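Local coordinates for protein nudix hydrolase DR_0079 (Deinococcus radiodurans, PDB 2O5F) that hydrolyses nucleoside di- and triphosphates to monophosphates with a magnesium cofactor, markedly preferring CDP and CTP, at residues A[39-53]-A[61-73]. Sequence-based numbering, arbitrary orientation.
Sequences AFLRNSQGQLWIPRR and PNALDVSVGGAVQ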
loop_
_atom_site.group_PDB
_atom_site.type_symbol
_atom_site.label_atom_id
_atom_site.label_comp_id
_atom_site.label_asym_id
_atom_site.label_seq_id
_atom_site.Cartn_x
_atom_site.Cartn_y
_atom_site.Cartn_z
ATOM N N ALA A 39 -0.564 2.631 1.765
ATOM C CA ALA A 39 -0.865 3.979 2.224
ATOM C C ALA A 39 -1.138 4.887 1.049
ATOM O O ALA A 39 -0.666 4.653 -0.063
ATOM C CB ALA A 39 0.287 4.533 3.057
ATOM N N PHE A 40 -1.931 5.915 1.321
ATOM C CA PHE A 40 -2.291 6.904 0.337
ATOM C C PHE A 40 -1.832 8.252 0.859
ATOM O O PHE A 40 -2.003 8.559 2.038
ATOM C CB PHE A 40 -3.806 6.941 0.137
ATOM C CG PHE A 40 -4.346 5.772 -0.625
ATOM C CD1 PHE A 40 -4.085 5.634 -1.982
ATOM C CD2 PHE A 40 -5.125 4.809 0.009
ATOM C CE1 PHE A 40 -4.595 4.549 -2.706
ATOM C CE2 PHE A 40 -5.638 3.717 -0.706
ATOM C CZ PHE A 40 -5.368 3.592 -2.067
ATOM N N LEU A 41 -1.228 9.034 -0.021
ATOM C CA LEU A 41 -0.784 10.377 0.312
ATOM C C LEU A 41 -1.899 11.268 -0.236
ATOM O O LEU A 41 -2.140 11.284 -1.443
ATOM C CB LEU A 41 0.531 10.681 -0.407
ATOM C CG LEU A 41 1.103 12.093 -0.247
ATOM C CD1 LEU A 41 1.552 12.299 1.196
ATOM C CD2 LEU A 41 2.283 12.280 -1.194
ATOM N N ARG A 42 -2.594 11.994 0.638
ATOM C CA ARG A 42 -3.676 12.863 0.180
ATOM C C ARG A 42 -3.407 14.328 0.505
ATOM O O ARG A 42 -3.002 14.665 1.619
ATOM C CB ARG A 42 -5.014 12.445 0.806
ATOM C CG ARG A 42 -6.201 13.249 0.284
ATOM C CD ARG A 42 -7.492 12.901 1.006
ATOM N NE ARG A 42 -7.366 13.107 2.445
ATOM C CZ ARG A 42 -8.365 12.983 3.313
ATOM N NH1 ARG A 42 -9.579 12.653 2.890
ATOM N NH2 ARG A 42 -8.149 13.184 4.607
ATOM N N ASN A 43 -3.635 15.202 -0.471
ATOM C CA ASN A 43 -3.407 16.622 -0.258
ATOM C C ASN A 43 -4.669 17.333 0.233
ATOM O O ASN A 43 -5.693 16.705 0.488
ATOM C CB ASN A 43 -2.873 17.290 -1.533
ATOM C CG ASN A 43 -3.844 17.226 -2.709
ATOM O OD1 ASN A 43 -5.045 17.024 -2.541
ATOM N ND2 ASN A 43 -3.314 17.422 -3.919
ATOM N N SER A 44 -4.583 18.652 0.363
ATOM C CA SER A 44 -5.706 19.443 0.846
ATOM C C SER A 44 -6.786 19.610 -0.217
ATOM O O SER A 44 -7.854 20.157 0.052
ATOM C CB SER A 44 -5.206 20.810 1.310
ATOM O OG SER A 44 -4.450 21.436 0.300
ATOM N N GLN A 45 -6.500 19.133 -1.424
ATOM C CA GLN A 45 -7.443 19.212 -2.531
ATOM C C GLN A 45 -8.258 17.924 -2.649
ATOM O O GLN A 45 -9.119 17.805 -3.515
ATOM C CB GLN A 45 -6.678 19.481 -3.831
ATOM C CG GLN A 45 -6.158 20.913 -3.968
ATOM C CD GLN A 45 -4.778 20.985 -4.618
ATOM O OE1 GLN A 45 -3.749 21.026 -3.929
ATOM N NE2 GLN A 45 -4.749 20.986 -5.950
ATOM N N GLY A 46 -7.987 16.965 -1.770
ATOM C CA GLY A 46 -8.707 15.705 -1.812
ATOM C C GLY A 46 -8.206 14.756 -2.891
ATOM O O GLY A 46 -8.903 13.817 -3.274
ATOM N N GLN A 47 -6.998 15.004 -3.385
ATOM C CA GLN A 47 -6.401 14.158 -4.415
ATOM C C GLN A 47 -5.387 13.213 -3.773
ATOM O O GLN A 47 -4.796 13.530 -2.747
ATOM C CB GLN A 47 -5.693 15.025 -5.456
ATOM C CG GLN A 47 -6.612 15.984 -6.198
ATOM C CD GLN A 47 -5.836 17.009 -6.996
ATOM O OE1 GLN A 47 -4.928 17.656 -6.473
ATOM N NE2 GLN A 47 -6.194 17.176 -8.263
ATOM N N LEU A 48 -5.195 12.051 -4.385
ATOM C CA LEU A 48 -4.239 11.073 -3.884
ATOM C C LEU A 48 -3.051 11.045 -4.849
ATOM O O LEU A 48 -3.242 11.113 -6.063
ATOM C CB LEU A 48 -4.896 9.688 -3.827
ATOM C CG LEU A 48 -6.250 9.566 -3.115
ATOM C CD1 LEU A 48 -6.765 8.135 -3.259
ATOM C CD2 LEU A 48 -6.117 9.935 -1.635
ATOM N N TRP A 49 -1.827 10.965 -4.334
ATOM C CA TRP A 49 -0.682 10.925 -5.241
ATOM C C TRP A 49 -0.516 9.478 -5.670
ATOM O O TRP A 49 -0.143 8.614 -4.874
ATOM C CB TRP A 49 0.597 11.413 -4.569
ATOM C CG TRP A 49 1.719 11.631 -5.555
ATOM C CD1 TRP A 49 1.856 12.672 -6.429
ATOM C CD2 TRP A 49 2.840 10.764 -5.789
ATOM N NE1 TRP A 49 2.996 12.507 -7.193
ATOM C CE2 TRP A 49 3.613 11.342 -6.822
ATOM C CE3 TRP A 49 3.262 9.550 -5.224
ATOM C CZ2 TRP A 49 4.783 10.750 -7.306
ATOM C CZ3 TRP A 49 4.437 8.959 -5.707
ATOM C CH2 TRP A 49 5.178 9.565 -6.739
ATOM N N ILE A 50 -0.791 9.221 -6.940
ATOM C CA ILE A 50 -0.731 7.863 -7.462
ATOM C C ILE A 50 0.472 7.640 -8.359
ATOM O O ILE A 50 0.561 8.211 -9.451
ATOM C CB ILE A 50 -2.026 7.543 -8.248
ATOM C CG1 ILE A 50 -3.248 7.731 -7.331
ATOM C CG2 ILE A 50 -1.977 6.115 -8.769
ATOM C CD1 ILE A 50 -3.219 6.847 -6.077
ATOM N N PRO A 51 1.416 6.799 -7.911
ATOM C CA PRO A 51 2.592 6.556 -8.743
ATOM C C PRO A 51 2.326 5.505 -9.804
ATOM O O PRO A 51 1.290 4.841 -9.799
ATOM C CB PRO A 51 3.635 6.095 -7.738
ATOM C CG PRO A 51 2.826 5.340 -6.729
ATOM C CD PRO A 51 1.573 6.203 -6.570
ATOM N N ARG A 52 3.281 5.378 -10.712
ATOM C CA ARG A 52 3.219 4.404 -11.783
ATOM C C ARG A 52 4.351 3.437 -11.466
ATOM O O ARG A 52 5.526 3.802 -11.544
ATOM C CB ARG A 52 3.450 5.092 -13.124
ATOM C CG ARG A 52 2.816 4.371 -14.281
ATOM C CD ARG A 52 2.974 5.164 -15.561
ATOM N NE ARG A 52 1.766 5.076 -16.369
ATOM C CZ ARG A 52 0.586 5.551 -15.991
ATOM N NH1 ARG A 52 0.457 6.154 -14.817
ATOM N NH2 ARG A 52 -0.466 5.414 -16.784
ATOM N N ARG A 53 3.965 2.228 -11.064
ATOM C CA ARG A 53 4.875 1.143 -10.692
ATOM C C ARG A 53 4.436 -0.154 -11.375
ATOM O O ARG A 53 4.115 -1.117 -10.642
ATOM C CB ARG A 53 4.832 0.914 -9.181
ATOM C CG ARG A 53 5.243 2.098 -8.340
ATOM C CD ARG A 53 4.869 1.876 -6.886
ATOM N NE ARG A 53 5.422 2.916 -6.024
ATOM C CZ ARG A 53 5.032 3.139 -4.774
ATOM N NH1 ARG A 53 4.079 2.395 -4.233
ATOM N NH2 ARG A 53 5.596 4.107 -4.067
ATOM N N PRO A 61 7.956 -0.019 -14.639
ATOM C CA PRO A 61 6.891 0.539 -13.782
ATOM C C PRO A 61 5.885 1.330 -14.604
ATOM O O PRO A 61 6.062 2.527 -14.826
ATOM C CB PRO A 61 7.572 1.442 -12.763
ATOM C CG PRO A 61 8.788 1.897 -13.549
ATOM C CD PRO A 61 9.231 0.657 -14.347
ATOM N N ASN A 62 4.833 0.663 -15.068
ATOM C CA ASN A 62 3.826 1.351 -15.853
ATOM C C ASN A 62 2.397 1.161 -15.339
ATOM O O ASN A 62 1.449 1.625 -15.962
ATOM C CB ASN A 62 3.954 0.943 -17.327
ATOM C CG ASN A 62 5.261 1.428 -17.952
ATOM O OD1 ASN A 62 6.351 1.036 -17.528
ATOM N ND2 ASN A 62 5.154 2.295 -18.951
ATOM N N ALA A 63 2.247 0.503 -14.189
ATOM C CA ALA A 63 0.928 0.289 -13.598
ATOM C C ALA A 63 0.672 1.233 -12.424
ATOM O O ALA A 63 1.579 1.529 -11.644
ATOM C CB ALA A 63 0.787 -1.156 -13.130
ATOM N N LEU A 64 -0.566 1.711 -12.315
ATOM C CA LEU A 64 -0.971 2.595 -11.221
ATOM C C LEU A 64 -0.907 1.786 -9.929
ATOM O O LEU A 64 -1.196 0.592 -9.929
ATOM C CB LEU A 64 -2.406 3.070 -11.444
ATOM C CG LEU A 64 -2.646 3.900 -12.706
ATOM C CD1 LEU A 64 -4.129 3.930 -13.044
ATOM C CD2 LEU A 64 -2.095 5.299 -12.488
ATOM N N ASP A 65 -0.558 2.433 -8.822
ATOM C CA ASP A 65 -0.467 1.722 -7.551
ATOM C C ASP A 65 -0.746 2.654 -6.378
ATOM O O ASP A 65 -0.980 3.844 -6.571
ATOM C CB ASP A 65 0.936 1.123 -7.418
ATOM C CG ASP A 65 1.040 0.087 -6.308
ATOM O OD1 ASP A 65 -0.006 -0.358 -5.792
ATOM O OD2 ASP A 65 2.181 -0.287 -5.971
ATOM N N VAL A 66 -0.735 2.109 -5.164
ATOM C CA VAL A 66 -0.942 2.932 -3.976
ATOM C C VAL A 66 0.297 3.818 -3.857
ATOM O O VAL A 66 1.351 3.517 -4.434
ATOM C CB VAL A 66 -1.050 2.077 -2.672
ATOM C CG1 VAL A 66 -2.344 1.277 -2.663
ATOM C CG2 VAL A 66 0.152 1.134 -2.571
ATOM N N SER A 67 0.180 4.904 -3.098
ATOM C CA SER A 67 1.299 5.825 -2.899
ATOM C C SER A 67 2.514 5.115 -2.302
ATOM O O SER A 67 3.647 5.318 -2.748
ATOM C CB SER A 67 0.884 6.960 -1.960
ATOM O OG SER A 67 -0.309 7.601 -2.418
ATOM N N VAL A 68 2.263 4.295 -1.283
ATOM C CA VAL A 68 3.316 3.547 -0.585
ATOM C C VAL A 68 2.779 2.154 -0.277
ATOM O O VAL A 68 1.688 2.019 0.267
ATOM C CB VAL A 68 3.672 4.179 0.783
ATOM C CG1 VAL A 68 4.958 3.566 1.310
ATOM C CG2 VAL A 68 3.783 5.680 0.664
ATOM N N GLY A 69 3.539 1.117 -0.607
ATOM C CA GLY A 69 3.058 -0.221 -0.314
ATOM C C GLY A 69 4.128 -1.289 -0.346
ATOM O O GLY A 69 5.065 -1.213 -1.137
ATOM N N GLY A 70 3.991 -2.291 0.516
ATOM C CA GLY A 70 4.967 -3.363 0.536
ATOM C C GLY A 70 4.686 -4.382 1.616
ATOM O O GLY A 70 3.895 -4.137 2.529
ATOM N N ALA A 71 5.352 -5.529 1.520
ATOM C CA ALA A 71 5.177 -6.592 2.491
ATOM C C ALA A 71 5.848 -6.257 3.817
ATOM O O ALA A 71 6.881 -5.593 3.850
ATOM C CB ALA A 71 5.743 -7.901 1.935
ATOM N N VAL A 72 5.247 -6.721 4.907
ATOM C CA VAL A 72 5.792 -6.504 6.242
ATOM C C VAL A 72 6.819 -7.613 6.482
ATOM O O VAL A 72 6.518 -8.796 6.291
ATOM C CB VAL A 72 4.700 -6.617 7.329
ATOM C CG1 VAL A 72 5.297 -6.353 8.699
ATOM C CG2 VAL A 72 3.567 -5.646 7.039
ATOM N N GLN A 73 8.023 -7.240 6.895
ATOM C CA GLN A 73 9.066 -8.230 7.140
ATOM C C GLN A 73 8.887 -8.945 8.468
ATOM O O GLN A 73 8.353 -8.379 9.421
ATOM C CB GLN A 73 10.443 -7.570 7.098
ATOM C CG GLN A 73 10.775 -6.952 5.756
ATOM C CD GLN A 73 12.168 -6.367 5.713
ATOM O OE1 GLN A 73 12.546 -5.711 4.740
ATOM N NE2 GLN A 73 12.945 -6.600 6.767
#
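Ser67 OG is wedged between the diverging strands 35-42 and 48-52, donating to Trp49 O at 2.7 Å and accepting from Leu41 N at 2.9 Å, the latter nearly straight (159°). Its first torsion, -53°, sets OG opposite the carbonyl carbon and into this cleft, so one buried hydroxyl ties both strands to 61-73. Beside it Ala39 N donates to Val68 O (2.8 Å) and Val68 N returns a bond to Ala39 O (3.2 Å), an antiparallel hydrogen-bonded pair; Ser67 also faces Ala39, a classic beta bulge. Val66 CG1 meets Phe40 CZ, the two side chains crossing at about a right angle. Further along, Arg53 N donates to Ala63 O (2.6 Å, 152°). Arg53, extended from CG to NE, runs its guanidinium over Pro51 CG to a weak NH2 bond with Ser67 O; Asp65 OD2, paired more strongly with Lys156, sits at its edge in a long salt bridge.

Toward solvent, where Pro61 and Asn62 are exposed, the Arg52 side chain meets 61-64 by contact alone: NE is 3.5 Å from Asn62 O at a poor bonding angle. An alanine here would probably leave the Asn62 backbone without the aliphatic chain against it and Leu64 CD2 without its NH1 contact.

Val68 touches Glu89 and lies about 4 Å from Glu85 (side chain to side chain), both inferred magnesium ligands. Gly69 opens the Nudix box, so the bulged pairing joins the Nudix-fold sheet to its metal-binding loop-helix-loop motif.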